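Local coordinates for hypothetical protein Ta0583 (Thermoplasma acidophilum, PDB 2FSJ), which polymerizes into bundles of helical filaments in a reaction that requires a nucleoside triphosphate, with ATP the best, as an archaeal homolog of actin, at residues 130-133 with 134-138; 195-199 with 200-204; 207-210 with 211-214; 332-335 with 336-340. All coordinates share one frame; numbering follows the deposited sequence.

Contact 1: 130-133 with 134-138; sequences LGTF and DLEVK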
# COMPACT_ATOMS: atom_id res chain seq x y z
N LEU A 130 12.41 2.58 0.49
CA LEU A 130 13.75 3.01 0.19
C LEU A 130 14.87 2.18 0.85
O LEU A 130 15.88 1.96 0.23
CB LEU A 130 13.91 4.48 0.61
CG LEU A 130 15.29 5.10 0.33
CD1 LEU A 130 15.60 5.14 -1.14
CD2 LEU A 130 15.35 6.47 1.01
N GLY A 131 14.66 1.77 2.11
CA GLY A 131 15.69 1.11 2.92
C GLY A 131 16.33 -0.12 2.29
O GLY A 131 17.55 -0.36 2.45
N THR A 132 15.53 -0.88 1.52
CA THR A 132 16.05 -2.04 0.78
C THR A 132 15.75 -1.93 -0.70
O THR A 132 15.59 -2.95 -1.38
CB THR A 132 15.45 -3.33 1.30
OG1 THR A 132 14.00 -3.27 1.31
CG2 THR A 132 15.85 -3.57 2.74
N PHE A 133 15.72 -0.69 -1.19
CA PHE A 133 15.35 -0.39 -2.57
C PHE A 133 16.18 -1.13 -3.61
O PHE A 133 15.64 -1.83 -4.47
CB PHE A 133 15.45 1.10 -2.84
CG PHE A 133 14.97 1.52 -4.21
CD1 PHE A 133 13.61 1.60 -4.48
CD2 PHE A 133 15.87 1.85 -5.22
CE1 PHE A 133 13.16 1.94 -5.74
CE2 PHE A 133 15.44 2.24 -6.44
CZ PHE A 133 14.05 2.29 -6.70
N ASP A 134 17.49 -1.00 -3.55
CA ASP A 134 18.31 -1.69 -4.57
C ASP A 134 18.15 -3.22 -4.58
O ASP A 134 18.03 -3.83 -5.65
CB ASP A 134 19.77 -1.33 -4.39
CG ASP A 134 20.03 0.09 -4.60
OD1 ASP A 134 19.58 0.65 -5.63
OD2 ASP A 134 20.68 0.77 -3.77
N LEU A 135 18.15 -3.85 -3.39
CA LEU A 135 17.90 -5.29 -3.26
C LEU A 135 16.56 -5.75 -3.86
O LEU A 135 16.51 -6.70 -4.63
CB LEU A 135 17.93 -5.77 -1.78
CG LEU A 135 19.26 -6.05 -1.04
CD1 LEU A 135 18.97 -6.36 0.43
CD2 LEU A 135 20.05 -7.21 -1.67
N GLU A 136 15.48 -5.10 -3.44
CA GLU A 136 14.13 -5.47 -3.91
C GLU A 136 13.97 -5.13 -5.39
O GLU A 136 13.25 -5.84 -6.08
CB GLU A 136 13.05 -4.77 -3.09
CG GLU A 136 12.92 -5.24 -1.69
CD GLU A 136 12.44 -6.68 -1.57
OE1 GLU A 136 11.77 -7.16 -2.49
OE2 GLU A 136 12.76 -7.30 -0.56
N VAL A 137 14.59 -4.06 -5.88
CA VAL A 137 14.50 -3.75 -7.32
C VAL A 137 15.19 -4.86 -8.14
O VAL A 137 14.60 -5.38 -9.09
CB VAL A 137 15.06 -2.36 -7.70
CG1 VAL A 137 15.19 -2.21 -9.21
CG2 VAL A 137 14.18 -1.23 -7.18
N LYS A 138 16.40 -5.25 -7.74
CA LYS A 138 17.13 -6.32 -8.40
C LYS A 138 16.29 -7.62 -8.40
O LYS A 138 16.08 -8.22 -9.48
CB LYS A 138 18.49 -6.55 -7.73
CG LYS A 138 19.29 -7.73 -8.30
CD LYS A 138 20.61 -7.95 -7.59
CE LYS A 138 21.51 -8.98 -8.34
NZ LYS A 138 21.07 -10.34 -8.09
O HOH W 1 12.91 -5.81 1.88

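Contact 2: 195-199 with 200-204; sequences IDVGS and RTTDV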
# COMPACT_ATOMS: atom_id res chain seq x y z
N ILE A 195 4.78 10.70 5.09
CA ILE A 195 4.56 9.82 6.24
C ILE A 195 3.44 8.83 5.86
O ILE A 195 2.27 9.21 5.74
CB ILE A 195 4.19 10.66 7.47
CG1 ILE A 195 5.29 11.68 7.80
CG2 ILE A 195 3.94 9.73 8.68
CD1 ILE A 195 4.84 12.80 8.72
N ASP A 196 3.82 7.59 5.58
CA ASP A 196 2.89 6.58 5.06
C ASP A 196 2.54 5.59 6.16
O ASP A 196 3.34 4.74 6.49
CB ASP A 196 3.59 5.88 3.92
CG ASP A 196 2.70 4.98 3.10
OD1 ASP A 196 1.58 4.64 3.54
OD2 ASP A 196 3.09 4.57 1.99
N VAL A 197 1.37 5.73 6.76
CA VAL A 197 0.99 4.92 7.89
C VAL A 197 0.23 3.72 7.33
O VAL A 197 -0.89 3.86 6.82
CB VAL A 197 0.05 5.65 8.92
CG1 VAL A 197 -0.17 4.75 10.11
CG2 VAL A 197 0.69 6.92 9.42
N GLY A 198 0.88 2.58 7.34
CA GLY A 198 0.23 1.34 6.94
C GLY A 198 -0.22 0.52 8.15
O GLY A 198 -0.20 1.01 9.29
N SER A 199 -0.61 -0.72 7.89
CA SER A 199 -1.07 -1.62 8.93
C SER A 199 0.06 -2.03 9.89
O SER A 199 -0.09 -1.98 11.11
CB SER A 199 -1.71 -2.87 8.30
OG SER A 199 -2.46 -3.58 9.28
N ARG A 200 1.20 -2.40 9.34
CA ARG A 200 2.32 -2.90 10.14
C ARG A 200 3.53 -1.98 10.27
O ARG A 200 4.29 -2.08 11.24
CB ARG A 200 2.75 -4.25 9.53
CG ARG A 200 1.87 -5.40 10.04
CD ARG A 200 2.15 -6.70 9.35
NE ARG A 200 3.26 -7.47 9.92
CZ ARG A 200 3.18 -8.24 11.00
NH1 ARG A 200 2.05 -8.33 11.71
NH2 ARG A 200 4.24 -8.92 11.40
N THR A 201 3.73 -1.11 9.29
CA THR A 201 4.86 -0.18 9.33
C THR A 201 4.43 1.22 8.96
O THR A 201 3.38 1.42 8.31
CB THR A 201 5.96 -0.61 8.30
OG1 THR A 201 5.44 -0.49 6.97
CG2 THR A 201 6.32 -2.03 8.44
N THR A 202 5.26 2.17 9.38
CA THR A 202 5.17 3.54 8.94
C THR A 202 6.47 3.96 8.20
O THR A 202 7.55 4.02 8.77
CB THR A 202 4.86 4.47 10.15
OG1 THR A 202 3.57 4.12 10.71
CG2 THR A 202 4.71 5.97 9.67
N ASP A 203 6.32 4.24 6.92
CA ASP A 203 7.44 4.52 6.01
C ASP A 203 7.53 6.04 5.92
O ASP A 203 6.56 6.72 5.50
CB ASP A 203 7.12 3.90 4.66
CG ASP A 203 8.30 3.84 3.74
OD1 ASP A 203 9.07 2.85 3.87
OD2 ASP A 203 8.54 4.75 2.89
N VAL A 204 8.69 6.56 6.28
CA VAL A 204 8.93 8.00 6.26
C VAL A 204 9.99 8.26 5.21
O VAL A 204 11.14 7.78 5.33
CB VAL A 204 9.37 8.51 7.61
CG1 VAL A 204 9.69 10.04 7.57
CG2 VAL A 204 8.32 8.11 8.69
O HOH W 2 3.90 2.26 5.33

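Contact 3: 207-210 with 211-214; sequences INLM and DMEP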
# COMPACT_ATOMS: atom_id res chain seq x y z
N ILE A 207 12.37 13.97 1.23
CA ILE A 207 12.76 14.35 -0.13
C ILE A 207 13.23 15.82 -0.19
O ILE A 207 12.62 16.69 0.41
CB ILE A 207 11.56 14.06 -1.08
CG1 ILE A 207 12.01 13.85 -2.52
CG2 ILE A 207 10.46 15.10 -0.94
CD1 ILE A 207 10.87 13.33 -3.46
N ASN A 208 14.29 16.04 -0.95
CA ASN A 208 14.82 17.37 -1.19
C ASN A 208 14.01 17.96 -2.34
O ASN A 208 14.02 17.43 -3.43
CB ASN A 208 16.29 17.34 -1.58
CG ASN A 208 16.90 18.73 -1.55
OD1 ASN A 208 16.15 19.71 -1.58
ND2 ASN A 208 18.22 18.83 -1.32
N LEU A 209 13.27 19.01 -2.05
CA LEU A 209 12.40 19.58 -3.08
C LEU A 209 13.18 20.32 -4.20
O LEU A 209 12.60 20.65 -5.24
CB LEU A 209 11.30 20.43 -2.47
CG LEU A 209 10.35 19.71 -1.49
CD1 LEU A 209 9.50 20.71 -0.78
CD2 LEU A 209 9.45 18.63 -2.22
N MET A 210 14.46 20.56 -4.03
CA MET A 210 15.24 21.19 -5.10
C MET A 210 15.33 20.29 -6.29
O MET A 210 15.35 20.80 -7.41
CB MET A 210 16.64 21.73 -4.64
CG MET A 210 17.73 20.71 -4.46
SD MET A 210 19.52 21.30 -4.55
CE MET A 210 20.22 19.73 -4.44
N ASP A 211 15.40 18.96 -6.07
CA ASP A 211 15.65 18.00 -7.16
C ASP A 211 14.79 16.74 -7.13
O ASP A 211 14.95 15.86 -7.95
CB ASP A 211 17.14 17.63 -7.24
CG ASP A 211 17.69 16.95 -5.99
OD1 ASP A 211 16.96 16.69 -4.99
OD2 ASP A 211 18.89 16.62 -5.94
N MET A 212 13.89 16.68 -6.16
CA MET A 212 13.04 15.50 -5.88
C MET A 212 13.76 14.22 -5.60
O MET A 212 13.21 13.12 -5.86
CB MET A 212 11.99 15.31 -6.99
CG MET A 212 11.15 16.55 -7.23
SD MET A 212 10.12 17.05 -5.93
CE MET A 212 10.95 17.78 -5.05
N GLU A 213 14.94 14.33 -5.00
CA GLU A 213 15.73 13.16 -4.64
C GLU A 213 15.55 12.86 -3.15
O GLU A 213 15.50 13.77 -2.38
CB GLU A 213 17.20 13.34 -4.99
CG GLU A 213 17.46 13.32 -6.48
CD GLU A 213 17.27 11.94 -7.11
OE1 GLU A 213 17.88 10.99 -6.61
OE2 GLU A 213 16.48 11.85 -8.08
N PRO A 214 15.47 11.59 -2.76
CA PRO A 214 15.43 11.24 -1.34
C PRO A 214 16.68 11.64 -0.58
O PRO A 214 17.78 11.67 -1.13
CB PRO A 214 15.34 9.71 -1.35
CG PRO A 214 14.96 9.35 -2.67
CD PRO A 214 15.46 10.39 -3.60

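Contact 4: 332-335 with 336-340; sequences FANA and LGYRD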
# COMPACT_ATOMS: atom_id res chain seq x y z
N PHE A 332 -3.80 5.81 -3.46
CA PHE A 332 -3.29 5.68 -4.81
C PHE A 332 -2.10 6.54 -5.15
O PHE A 332 -1.54 6.43 -6.25
CB PHE A 332 -4.42 6.03 -5.79
CG PHE A 332 -5.46 4.95 -5.90
CD1 PHE A 332 -5.22 3.80 -6.65
CD2 PHE A 332 -6.70 5.10 -5.27
CE1 PHE A 332 -6.19 2.81 -6.74
CE2 PHE A 332 -7.69 4.10 -5.40
CZ PHE A 332 -7.39 2.96 -6.11
N ALA A 333 -1.71 7.43 -4.25
CA ALA A 333 -0.75 8.47 -4.62
C ALA A 333 0.55 7.87 -5.13
O ALA A 333 1.13 8.35 -6.15
CB ALA A 333 -0.51 9.45 -3.44
N ASN A 334 1.08 6.85 -4.45
CA ASN A 334 2.32 6.21 -4.93
C ASN A 334 2.12 5.58 -6.28
O ASN A 334 2.95 5.77 -7.19
CB ASN A 334 2.87 5.18 -3.92
CG ASN A 334 3.66 5.82 -2.78
OD1 ASN A 334 3.43 5.53 -1.58
ND2 ASN A 334 4.63 6.64 -3.14
N ALA A 335 1.06 4.81 -6.42
CA ALA A 335 0.77 4.11 -7.70
C ALA A 335 0.66 5.08 -8.87
O ALA A 335 1.15 4.80 -9.96
CB ALA A 335 -0.45 3.30 -7.61
N LEU A 336 0.05 6.23 -8.63
CA LEU A 336 -0.09 7.27 -9.67
C LEU A 336 1.28 7.83 -10.07
O LEU A 336 1.58 7.95 -11.24
CB LEU A 336 -0.99 8.39 -9.15
CG LEU A 336 -2.46 8.02 -9.08
CD1 LEU A 336 -3.19 8.91 -8.09
CD2 LEU A 336 -3.18 8.06 -10.51
N GLY A 337 2.16 8.07 -9.08
CA GLY A 337 3.53 8.48 -9.37
C GLY A 337 4.38 7.44 -10.05
O GLY A 337 5.20 7.79 -10.91
N TYR A 338 4.22 6.16 -9.66
CA TYR A 338 4.94 5.07 -10.28
C TYR A 338 4.59 4.97 -11.77
O TYR A 338 5.45 4.71 -12.61
CB TYR A 338 4.59 3.73 -9.61
CG TYR A 338 4.96 3.59 -8.15
CD1 TYR A 338 5.98 4.34 -7.57
CD2 TYR A 338 4.34 2.62 -7.37
CE1 TYR A 338 6.31 4.19 -6.19
CE2 TYR A 338 4.65 2.48 -6.00
CZ TYR A 338 5.66 3.26 -5.44
OH TYR A 338 5.99 3.06 -4.10
N ARG A 339 3.32 5.17 -12.07
CA ARG A 339 2.85 5.03 -13.42
C ARG A 339 3.43 6.19 -14.22
O ARG A 339 3.95 5.96 -15.31
CB ARG A 339 1.32 5.05 -13.51
CG ARG A 339 0.86 4.60 -14.90
CD ARG A 339 -0.46 5.17 -15.38
NE ARG A 339 -0.73 4.80 -16.78
CZ ARG A 339 -0.44 5.52 -17.87
NH1 ARG A 339 0.13 6.72 -17.79
NH2 ARG A 339 -0.74 5.04 -19.06
N ASP A 340 3.35 7.39 -13.66
CA ASP A 340 3.93 8.60 -14.28
C ASP A 340 5.41 8.39 -14.62
O ASP A 340 5.87 8.70 -15.75
CB ASP A 340 3.80 9.84 -13.35
CG ASP A 340 2.38 10.42 -13.28
OD1 ASP A 340 1.45 9.95 -13.99
OD2 ASP A 340 2.08 11.37 -12.48

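Contact 1: 130-133 with 134-138
Phe133 and Val137, one turn apart at the start of helix 133-144, form the tight part of this contact. Val137 CG2 sits over the centre of the Phe133 ring, 3.6 Å from the centroid and only 13° off the ring normal, a CH-pi contact. The ring reaches that methyl because Phe133 CG is anti to the backbone N (chi1 -175°). The helix bond from Val137 N to Phe133 O, 2.8 Å long, links the same two residues. Met168 of strand 158-170 touches both side chains, placing this side of the helix against the seven-stranded sheet.

The solvent side is looser. Thr132 holds the N-cap position, yet its hydroxyl makes no capping bond; its carbonyl does the backbone work, taking Glu136 N at 3.0 Å with an almost straight N-H...O angle of 173°. Thr132 and Glu136 extend side by side, and a water bridges their ends, 2.8 Å from Thr132 OG1 and donating to Glu136 OE2 at 2.9 Å. The same OE2 forms a salt bridge with Arg94. The chemistry therefore divides the first turn: carbon packing directs one side to the sheet, while the carboxylate, shared between water and an arginine, probably keeps its negative charge.

Contact 2: 195-199 with 200-204
Asp196 and Asp203 are the hydrogen-bonded pair of an antiparallel beta hairpin, strands 191-197 and 202-208. Asp196 N donates to Asp203 O at 2.9 Å, and Asp203 N returns a bond to Asp196 O at 3.1 Å. Nearer the turn, Gly198 N reaches Thr201 O at 2.9 Å. A water donates to both Asp196 O and Thr201 O, so each carbonyl serves two donors. Ser199, an ATP-binding residue, lies in this turn, which places the hairpin end at the nucleotide site of the actin-like fold.

Packing spreads from Thr202, on the face shared with Ile195 and Val197. Its methyl is anti to the backbone N, while OG1, beside that N (chi1 -62°), bonds to Ile224 O. Replacing Thr202 with an alanine would probably leave Ile224 O without this donor and open a gap beside the Ile195 methyl. The side chains of Val197 and Thr202 run alongside each other in the same direction, with Val197 CG1 3.8 Å from Thr202 OG1. On the other face the two aspartates meet through their beta carbons, Asp196 CB lying 4.1 Å from Asp203 CB.

Contact 3: 207-210 with 211-214
Asn208 and Glu213 join across the end of a beta hairpin, where Asn208 N donates to Glu213 O at 2.9 Å with an N-H...O angle of 173°. This is the one strong backbone bond between the segments. The carbonyl of Asn208 meets two donors on the returning chain, both weakly: Asp211 N at 3.3 Å, and Met212 N, whose N-H...O angle is only 123°.

Side chains supply the other bonds in two Asx turns, each with its acceptor two residues before the donor. Asn208 OD1 takes Met210 N at 3.1 Å, the donor standing above the amide's carbonyl plane. Asp211 OD1 takes Glu213 N, again from above its carboxylate plane. Asp211 CG lies between its own N and carbonyl carbon (chi1 61°), which folds the carboxylate back over the turn towards that amide. The side-chain amide of Asn208 and this carboxylate are steeply inclined to each other, and Asp211 OD1 comes 3.5 Å from Asn208 CB. Thus the amides of Asn208, Met210 and Glu213 have good acceptors, the last two side-chain oxygens, while those of Asp211 and Met212 share one carbonyl weakly.

Apolar groups close the inner side, where Ala176 and Leu180 of helix 173-182 touch Ile207 and Met212 respectively. Ile207 CD1 lies 4.2 Å from Met212 CB; an alanine here would probably open a gap beside Met212 CB and weaken the packing on Ala176. The extended Ile207 chain, with CG1 anti to N, passes Glu213 O and brings its terminal CD1 to 3.4 Å from Met212 O.

Contact 4: 332-335 with 336-340
Leu336, Ala335 and Asn334 lie at the centre of this contact in the first turns of the alpha helix 333-343. Leu336 folds back along the preceding turn: its N donates to Phe332 O at 2.9 Å, and its CD1 rests 3.9 Å from Phe332 CB. With CG beside the backbone N (chi1 -73°), the leucine also brings CG close to that same carbonyl oxygen. Arg42 and Tyr178 lie against Leu336 from strand 42-52 and helix 173-182.

Ala335 contributes mainly backbone. Its carbonyl accepts from Arg339 N at 3.0 Å, and its small methyl meets Ile36 and Asp27, so the helix lies close to strands 32-36 and 22-28. Phe332, just before the helix, touches Lys34, an ATP-binding residue, and follows Gln331, another; this end of the helix therefore borders the nucleotide site.

Asn334 is joined to Tyr338 one turn on. Tyr338 N donates to Asn334 O at 2.8 Å, and one face of the tyrosine ring is turned to the same oxygen, which stands 3.1 Å above the ring plane, offset toward the rim. One carbonyl thus takes the helix bond while facing the aromatic ring of the same partner. Farther out along the ring, Asn334 CB packs 3.7 Å from Tyr338 CZ.

In the fold
From the N terminus, the chain passes through contacts 1, 2, 3 and 4 in series: each closes a short local loop or turn before the next opens, and none nests or crosses. Contact 1 starts helix 133-144 after strand 120-128 of the seven-stranded sheet. Contacts 2 and 3 are successive hairpin ends in the four-stranded sheet, sharing strand 202-208 at its two ends, their centres about 20 Å apart. Contact 4 lies in the helix 333-343 near the C terminus, which packs on the larger sheet. Cross-links are few: Leu130 packs on Pro214, joining contacts 1 and 3, and Asp196 touches Asn334, joining contacts 2 and 4.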